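Mortality factor 4-like protein 1 (Homo sapiens, PDB 2F5K) binds histone H3 methylated at a lysine of its tail through its chromo domain, a small beta barrel, and thereby probably takes part in gene regulation. Local coordinates at residues 37-42 and 75-80; 53-58 and 64-69. One frame throughout, in Å; residues are numbered along the deposited sequence.

Contact 1: residues 37-42 and 75-80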
loop_
_atom_site.group_PDB
_atom_site.type_symbol
_atom_site.label_atom_id
_atom_site.label_comp_id
_atom_site.label_asym_id
_atom_site.label_seq_id
_atom_site.Cartn_x
_atom_site.Cartn_y
_atom_site.Cartn_z
ATOM N N LEU A 37 -6.564 -0.577 2.338
ATOM C CA LEU A 37 -5.676 -0.288 1.217
ATOM C C LEU A 37 -5.745 1.198 0.825
ATOM O O LEU A 37 -6.813 1.755 0.715
ATOM C CB LEU A 37 -6.054 -1.150 0.014
ATOM C CG LEU A 37 -5.345 -2.492 -0.097
ATOM C CD1 LEU A 37 -5.983 -3.313 -1.204
ATOM C CD2 LEU A 37 -3.860 -2.316 -0.367
ATOM N N TYR A 38 -4.613 1.832 0.570
ATOM C CA TYR A 38 -4.654 3.244 0.163
ATOM C C TYR A 38 -3.914 3.496 -1.125
ATOM O O TYR A 38 -2.936 2.833 -1.443
ATOM C CB TYR A 38 -4.029 4.140 1.249
ATOM C CG TYR A 38 -4.674 3.989 2.600
ATOM C CD1 TYR A 38 -4.283 2.972 3.471
ATOM C CD2 TYR A 38 -5.676 4.849 3.011
ATOM C CE1 TYR A 38 -4.875 2.811 4.688
ATOM C CE2 TYR A 38 -6.269 4.703 4.257
ATOM C CZ TYR A 38 -5.858 3.679 5.075
ATOM O OH TYR A 38 -6.433 3.528 6.290
ATOM N N GLU A 39 -4.338 4.518 -1.844
ATOM C CA GLU A 39 -3.608 4.898 -3.018
ATOM C C GLU A 39 -2.289 5.422 -2.525
ATOM O O GLU A 39 -2.212 5.954 -1.428
ATOM C CB GLU A 39 -4.365 5.961 -3.790
ATOM C CG GLU A 39 -3.748 6.325 -5.122
ATOM C CD GLU A 39 -4.553 7.395 -5.850
ATOM O OE1 GLU A 39 -5.779 7.470 -5.677
ATOM O OE2 GLU A 39 -3.960 8.154 -6.612
ATOM N N ALA A 40 -1.239 5.259 -3.310
ATOM C CA ALA A 40 0.051 5.678 -2.837
ATOM C C ALA A 40 1.052 5.672 -3.943
ATOM O O ALA A 40 0.787 5.110 -5.011
ATOM C CB ALA A 40 0.519 4.767 -1.712
ATOM N N LYS A 41 2.204 6.281 -3.658
ATOM C CA LYS A 41 3.336 6.376 -4.575
ATOM C C LYS A 41 4.569 5.664 -4.007
ATOM O O LYS A 41 4.842 5.700 -2.805
ATOM C CB LYS A 41 3.703 7.850 -4.828
ATOM C CG LYS A 41 3.390 8.341 -6.210
ATOM C CD LYS A 41 1.870 8.271 -6.483
ATOM C CE LYS A 41 1.498 9.002 -7.771
ATOM N NZ LYS A 41 0.008 9.121 -7.941
ATOM N N CYS A 42 5.318 5.031 -4.893
ATOM C CA CYS A 42 6.540 4.365 -4.512
ATOM C C CYS A 42 7.713 5.346 -4.660
ATOM O O CYS A 42 8.311 5.471 -5.732
ATOM C CB CYS A 42 6.741 3.146 -5.401
ATOM S SG CYS A 42 8.347 2.353 -5.186
ATOM N N LEU A 75 0.433 -3.420 -3.554
ATOM C CA LEU A 75 -0.316 -4.082 -4.623
ATOM C C LEU A 75 -0.350 -3.159 -5.812
ATOM O O LEU A 75 -0.337 -1.919 -5.673
ATOM C CB LEU A 75 -1.744 -4.409 -4.205
ATOM C CG LEU A 75 -1.986 -5.530 -3.178
ATOM C CD1 LEU A 75 -3.441 -5.605 -2.810
ATOM C CD2 LEU A 75 -1.553 -6.826 -3.834
ATOM N N LYS A 76 -0.365 -3.785 -6.980
ATOM C CA LYS A 76 -0.446 -3.113 -8.250
ATOM C C LYS A 76 -1.759 -2.330 -8.349
ATOM O O LYS A 76 -2.785 -2.756 -7.831
ATOM C CB LYS A 76 -0.357 -4.166 -9.341
ATOM C CG LYS A 76 0.682 -3.869 -10.370
ATOM C CD LYS A 76 2.084 -4.066 -9.849
ATOM C CE LYS A 76 3.096 -3.540 -10.838
ATOM N NZ LYS A 76 4.436 -3.542 -10.221
ATOM N N TYR A 77 -1.715 -1.169 -8.993
ATOM C CA TYR A 77 -2.899 -0.333 -9.116
ATOM C C TYR A 77 -3.707 -0.808 -10.317
ATOM O O TYR A 77 -3.581 -0.259 -11.391
ATOM C CB TYR A 77 -2.495 1.149 -9.285
ATOM C CG TYR A 77 -3.631 2.131 -9.002
ATOM C CD1 TYR A 77 -3.818 2.658 -7.737
ATOM C CD2 TYR A 77 -4.514 2.511 -10.009
ATOM C CE1 TYR A 77 -4.851 3.546 -7.483
ATOM C CE2 TYR A 77 -5.557 3.400 -9.770
ATOM C CZ TYR A 77 -5.725 3.901 -8.512
ATOM O OH TYR A 77 -6.774 4.759 -8.266
ATOM N N VAL A 78 -4.532 -1.829 -10.116
ATOM C CA VAL A 78 -5.335 -2.414 -11.174
ATOM C C VAL A 78 -6.724 -2.767 -10.695
ATOM O O VAL A 78 -6.983 -2.852 -9.466
ATOM C CB VAL A 78 -4.667 -3.698 -11.776
ATOM C CG1 VAL A 78 -3.415 -3.355 -12.541
ATOM C CG2 VAL A 78 -4.368 -4.702 -10.712
ATOM N N ASP A 79 -7.625 -2.983 -11.669
ATOM C CA ASP A 79 -9.033 -3.278 -11.354
ATOM C C ASP A 79 -9.240 -4.314 -10.249
ATOM O O ASP A 79 -10.035 -4.103 -9.345
ATOM C CB ASP A 79 -9.855 -3.657 -12.607
ATOM C CG ASP A 79 -10.214 -2.429 -13.464
ATOM O OD1 ASP A 79 -10.188 -1.295 -12.919
ATOM O OD2 ASP A 79 -10.518 -2.495 -14.688
ATOM N N THR A 80 -8.568 -5.448 -10.347
ATOM C CA THR A 80 -8.682 -6.490 -9.322
ATOM C C THR A 80 -8.369 -5.941 -7.915
ATOM O O THR A 80 -9.066 -6.244 -6.955
ATOM C CB THR A 80 -7.694 -7.646 -9.607
ATOM O OG1 THR A 80 -8.176 -8.427 -10.693
ATOM C CG2 THR A 80 -7.736 -8.688 -8.454
#
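Leu37 with Leu75 and Glu39 with Tyr77 make a small, purely side-chain contact, 158 Å² in all, between the start of strand 37-48 and the end of strand 74-76 where the chain turns toward helix 79-98. No hydrogen bond crosses it: the backbones stand well apart, 8.8 Å between the CA atoms of Leu37 and Leu75, because strand 28-32 runs between the two in the sheet. The side chains therefore meet across a neighbour rather than along a shared edge.

The two leucines cross at about a right angle, branch against branch. Leu75 CD1 sits 3.8 Å from Leu37 CD1 and 4.1 Å from Leu37 CD2, lodged against both methyls of its partner. Phe32 and Lys84 touch both leucines, so strand and helix close round the pair.

At the other end the aliphatic part of Glu39 does the touching. Its CG lies anti to the backbone N (chi1 -174°) and the chain stays extended beyond it, which carries CG to 3.8 Å from Tyr77 CE1 while the carboxylate lies alongside the hydroxyl end of the ring, its plane turned 66° from it. Glu39 OE1 remains 3.9 Å from Tyr77 OH; the charge is answered instead by a salt bridge from OE2 to Arg28, a residue Tyr77 also touches. Tyr77 itself centres an inverse gamma turn, and Val78 is the N-cap of the helix that follows. The arrangement belongs to an MSL3-like chromo-barrel domain, an SH3-related antiparallel barrel whose last short strand here leads through a turn into the C-terminal helix.

Contact 2: residues 53-58 and 64-69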
loop_
_atom_site.group_PDB
_atom_site.type_symbol
_atom_site.label_atom_id
_atom_site.label_comp_id
_atom_site.label_asym_id
_atom_site.label_seq_id
_atom_site.Cartn_x
_atom_site.Cartn_y
_atom_site.Cartn_z
ATOM N N LYS A 53 12.436 -3.699 -0.092
ATOM C CA LYS A 53 11.587 -2.814 0.691
ATOM C C LYS A 53 11.157 -1.608 -0.125
ATOM O O LYS A 53 11.748 -1.289 -1.149
ATOM C CB LYS A 53 12.327 -2.343 1.939
ATOM C CG LYS A 53 12.928 -3.468 2.780
ATOM C CD LYS A 53 13.174 -3.018 4.225
ATOM C CE LYS A 53 13.472 -4.187 5.155
ATOM N NZ LYS A 53 13.282 -3.804 6.585
ATOM N N TYR A 54 10.114 -0.934 0.325
ATOM C CA TYR A 54 9.664 0.247 -0.390
ATOM C C TYR A 54 9.356 1.384 0.543
ATOM O O TYR A 54 8.686 1.210 1.562
ATOM C CB TYR A 54 8.417 -0.048 -1.215
ATOM C CG TYR A 54 8.639 -1.047 -2.309
ATOM C CD1 TYR A 54 8.317 -2.381 -2.123
ATOM C CD2 TYR A 54 9.176 -0.661 -3.524
ATOM C CE1 TYR A 54 8.501 -3.298 -3.111
ATOM C CE2 TYR A 54 9.370 -1.571 -4.526
ATOM C CZ TYR A 54 9.029 -2.893 -4.318
ATOM O OH TYR A 54 9.228 -3.815 -5.318
ATOM N N PHE A 55 9.846 2.559 0.198
ATOM C CA PHE A 55 9.508 3.724 0.985
ATOM C C PHE A 55 8.271 4.318 0.328
ATOM O O PHE A 55 8.244 4.538 -0.887
ATOM C CB PHE A 55 10.678 4.712 1.040
ATOM C CG PHE A 55 10.413 5.912 1.898
ATOM C CD1 PHE A 55 10.213 5.776 3.259
ATOM C CD2 PHE A 55 10.347 7.181 1.335
ATOM C CE1 PHE A 55 9.955 6.904 4.066
ATOM C CE2 PHE A 55 10.086 8.315 2.117
ATOM C CZ PHE A 55 9.886 8.181 3.486
ATOM N N ILE A 56 7.226 4.564 1.110
ATOM C CA ILE A 56 6.016 5.059 0.479
ATOM C C ILE A 56 5.364 6.325 1.034
ATOM O O ILE A 56 5.327 6.588 2.248
ATOM C CB ILE A 56 4.946 3.946 0.352
ATOM C CG1 ILE A 56 3.881 4.098 1.411
ATOM C CG2 ILE A 56 5.552 2.522 0.361
ATOM C CD1 ILE A 56 2.545 3.793 0.887
ATOM N N HIS A 57 4.814 7.098 0.121
ATOM C CA HIS A 57 4.042 8.247 0.516
ATOM C C HIS A 57 2.596 7.932 0.205
ATOM O O HIS A 57 2.248 7.617 -0.932
ATOM C CB HIS A 57 4.482 9.515 -0.228
ATOM C CG HIS A 57 3.454 10.597 -0.198
ATOM N ND1 HIS A 57 2.763 10.996 -1.322
ATOM C CD2 HIS A 57 2.968 11.340 0.825
ATOM C CE1 HIS A 57 1.903 11.944 -0.992
ATOM N NE2 HIS A 57 2.010 12.174 0.304
ATOM N N TYR A 58 1.751 7.988 1.215
ATOM C CA TYR A 58 0.359 7.729 0.976
ATOM C C TYR A 58 -0.229 9.017 0.424
ATOM O O TYR A 58 -0.066 10.101 1.020
ATOM C CB TYR A 58 -0.330 7.271 2.245
ATOM C CG TYR A 58 0.231 5.966 2.792
ATOM C CD1 TYR A 58 1.393 5.960 3.574
ATOM C CD2 TYR A 58 -0.399 4.733 2.524
ATOM C CE1 TYR A 58 1.902 4.774 4.095
ATOM C CE2 TYR A 58 0.101 3.557 3.032
ATOM C CZ TYR A 58 1.261 3.581 3.808
ATOM O OH TYR A 58 1.780 2.432 4.324
ATOM N N ASN A 64 4.639 12.847 7.053
ATOM C CA ASN A 64 5.179 12.242 8.260
ATOM C C ASN A 64 4.845 10.768 8.310
ATOM O O ASN A 64 5.627 9.960 8.813
ATOM C CB ASN A 64 4.678 12.954 9.518
ATOM C CG ASN A 64 5.301 14.321 9.690
ATOM O OD1 ASN A 64 6.475 14.524 9.382
ATOM N ND2 ASN A 64 4.511 15.273 10.164
ATOM N N TRP A 65 3.681 10.427 7.766
ATOM C CA TRP A 65 3.226 9.044 7.687
ATOM C C TRP A 65 3.949 8.254 6.610
ATOM O O TRP A 65 3.767 7.039 6.490
ATOM C CB TRP A 65 1.734 8.998 7.432
ATOM C CG TRP A 65 0.941 9.673 8.494
ATOM C CD1 TRP A 65 0.925 11.008 8.790
ATOM C CD2 TRP A 65 0.027 9.050 9.399
ATOM N NE1 TRP A 65 0.054 11.251 9.826
ATOM C CE2 TRP A 65 -0.513 10.065 10.218
ATOM C CE3 TRP A 65 -0.399 7.729 9.601
ATOM C CZ2 TRP A 65 -1.447 9.799 11.224
ATOM C CZ3 TRP A 65 -1.325 7.466 10.598
ATOM C CH2 TRP A 65 -1.837 8.495 11.398
ATOM N N ASP A 66 4.766 8.931 5.819
ATOM C CA ASP A 66 5.552 8.227 4.818
ATOM C C ASP A 66 6.348 7.139 5.544
ATOM O O ASP A 66 6.935 7.384 6.596
ATOM C CB ASP A 66 6.480 9.177 4.067
ATOM C CG ASP A 66 5.750 10.044 3.042
ATOM O OD1 ASP A 66 4.536 10.328 3.178
ATOM O OD2 ASP A 66 6.341 10.487 2.044
ATOM N N GLU A 67 6.344 5.928 5.004
ATOM C CA GLU A 67 7.008 4.829 5.691
ATOM C C GLU A 67 7.611 3.745 4.813
ATOM O O GLU A 67 7.329 3.644 3.617
ATOM C CB GLU A 67 6.050 4.169 6.683
ATOM C CG GLU A 67 4.709 3.746 6.106
ATOM C CD GLU A 67 4.052 2.687 6.964
ATOM O OE1 GLU A 67 2.812 2.601 7.044
ATOM O OE2 GLU A 67 4.802 1.923 7.587
ATOM N N TRP A 68 8.461 2.935 5.435
ATOM C CA TRP A 68 9.049 1.802 4.756
ATOM C C TRP A 68 8.088 0.647 4.878
ATOM O O TRP A 68 7.435 0.479 5.914
ATOM C CB TRP A 68 10.395 1.466 5.349
ATOM C CG TRP A 68 11.362 2.503 4.998
ATOM C CD1 TRP A 68 11.660 3.627 5.722
ATOM C CD2 TRP A 68 12.139 2.572 3.809
ATOM N NE1 TRP A 68 12.600 4.374 5.059
ATOM C CE2 TRP A 68 12.914 3.747 3.883
ATOM C CE3 TRP A 68 12.284 1.747 2.693
ATOM C CZ2 TRP A 68 13.799 4.120 2.883
ATOM C CZ3 TRP A 68 13.149 2.112 1.715
ATOM C CH2 TRP A 68 13.909 3.288 1.815
ATOM N N VAL A 69 7.973 -0.129 3.810
ATOM C CA VAL A 69 6.978 -1.189 3.760
ATOM C C VAL A 69 7.613 -2.356 3.047
ATOM O O VAL A 69 8.408 -2.154 2.145
ATOM C CB VAL A 69 5.723 -0.665 3.003
ATOM C CG1 VAL A 69 5.322 -1.567 1.852
ATOM C CG2 VAL A 69 4.589 -0.428 3.943
HETATM O O HOH W 1 2.122 9.484 3.443
#
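Tyr54 pairs with Val69, and Ile56 with Glu67, through four backbone hydrogen bonds that join strands 51-58 and 67-70. In the first pair Tyr54 N gives to Val69 O at 2.8 Å and Val69 N returns a bond to Tyr54 O; in the second, Ile56 N reaches Glu67 O at 2.7 Å while Glu67 N gives to Ile56 O. Each of these carbonyls also receives a CA-H...O contact: Trp68 CA, for instance, comes to 3.3 Å from Tyr54 O.

Where the ladder ends, water 1 takes over. It accepts from Tyr58 N and donates to Asp66 OD1 at 2.6 Å, bridging the backbone and the carboxylate. That carboxylate meets His57 at the ring edge, OD1 3.0 Å from His57 CD2, whereas His57 NE2 is satisfied by the carbonyl of Trp61.

This is a beta hairpin of the chromo barrel, and its two faces differ. One carries Phe55 and Trp68, a non-hydrogen-bonded pair: Phe55 CB lies 3.4 Å from the centroid of the indole six-membered ring, a CH-pi contact nearly on the normal. Phe55 CG, anti to the backbone N (chi1 -177°), brings CD1 of the phenyl over one face of the indole near NE1, the two rings oblique with planes at 43°, and carries CZ to 3.6 Å from Asp66 CB. An alanine in place of Phe55 would keep the CB contact but would probably open a gap beside the indole and Asp66 CB, leaving Trp68 freer to turn.

On the opposite face Ile56 CG2 packs on Val69. Tyr58 OH lies 2.9 Å from Glu67 OE1; the same oxygen has Arg73 as a long, weak ion-pair partner, while Tyr54 OH hydrogen-bonds to Glu71 and to Phe23 N.

In the fold
The centres of the two contacts lie about 13 Å apart, and both belong to one antiparallel sheet, ordered 67-70, 51-58, 37-48, 28-32, 74-76. Contact 2 joins the first two of these strands, whereas contact 1 reaches from the third to the fifth and the turn that follows it. Along the chain, both segments of contact 2 fall between those of contact 1. Strands 37-48 and 51-58 are neighbours, so the contacts touch directly: Lys41 N is 3.0 Å from His57 O, a probable hydrogen bond, and Ala40 CB packs on Ile56 CD1. Contact 2 thus pairs the strands at one edge of the sheet, while contact 1 ties the third strand to the far edge and the approach to helix 79-98.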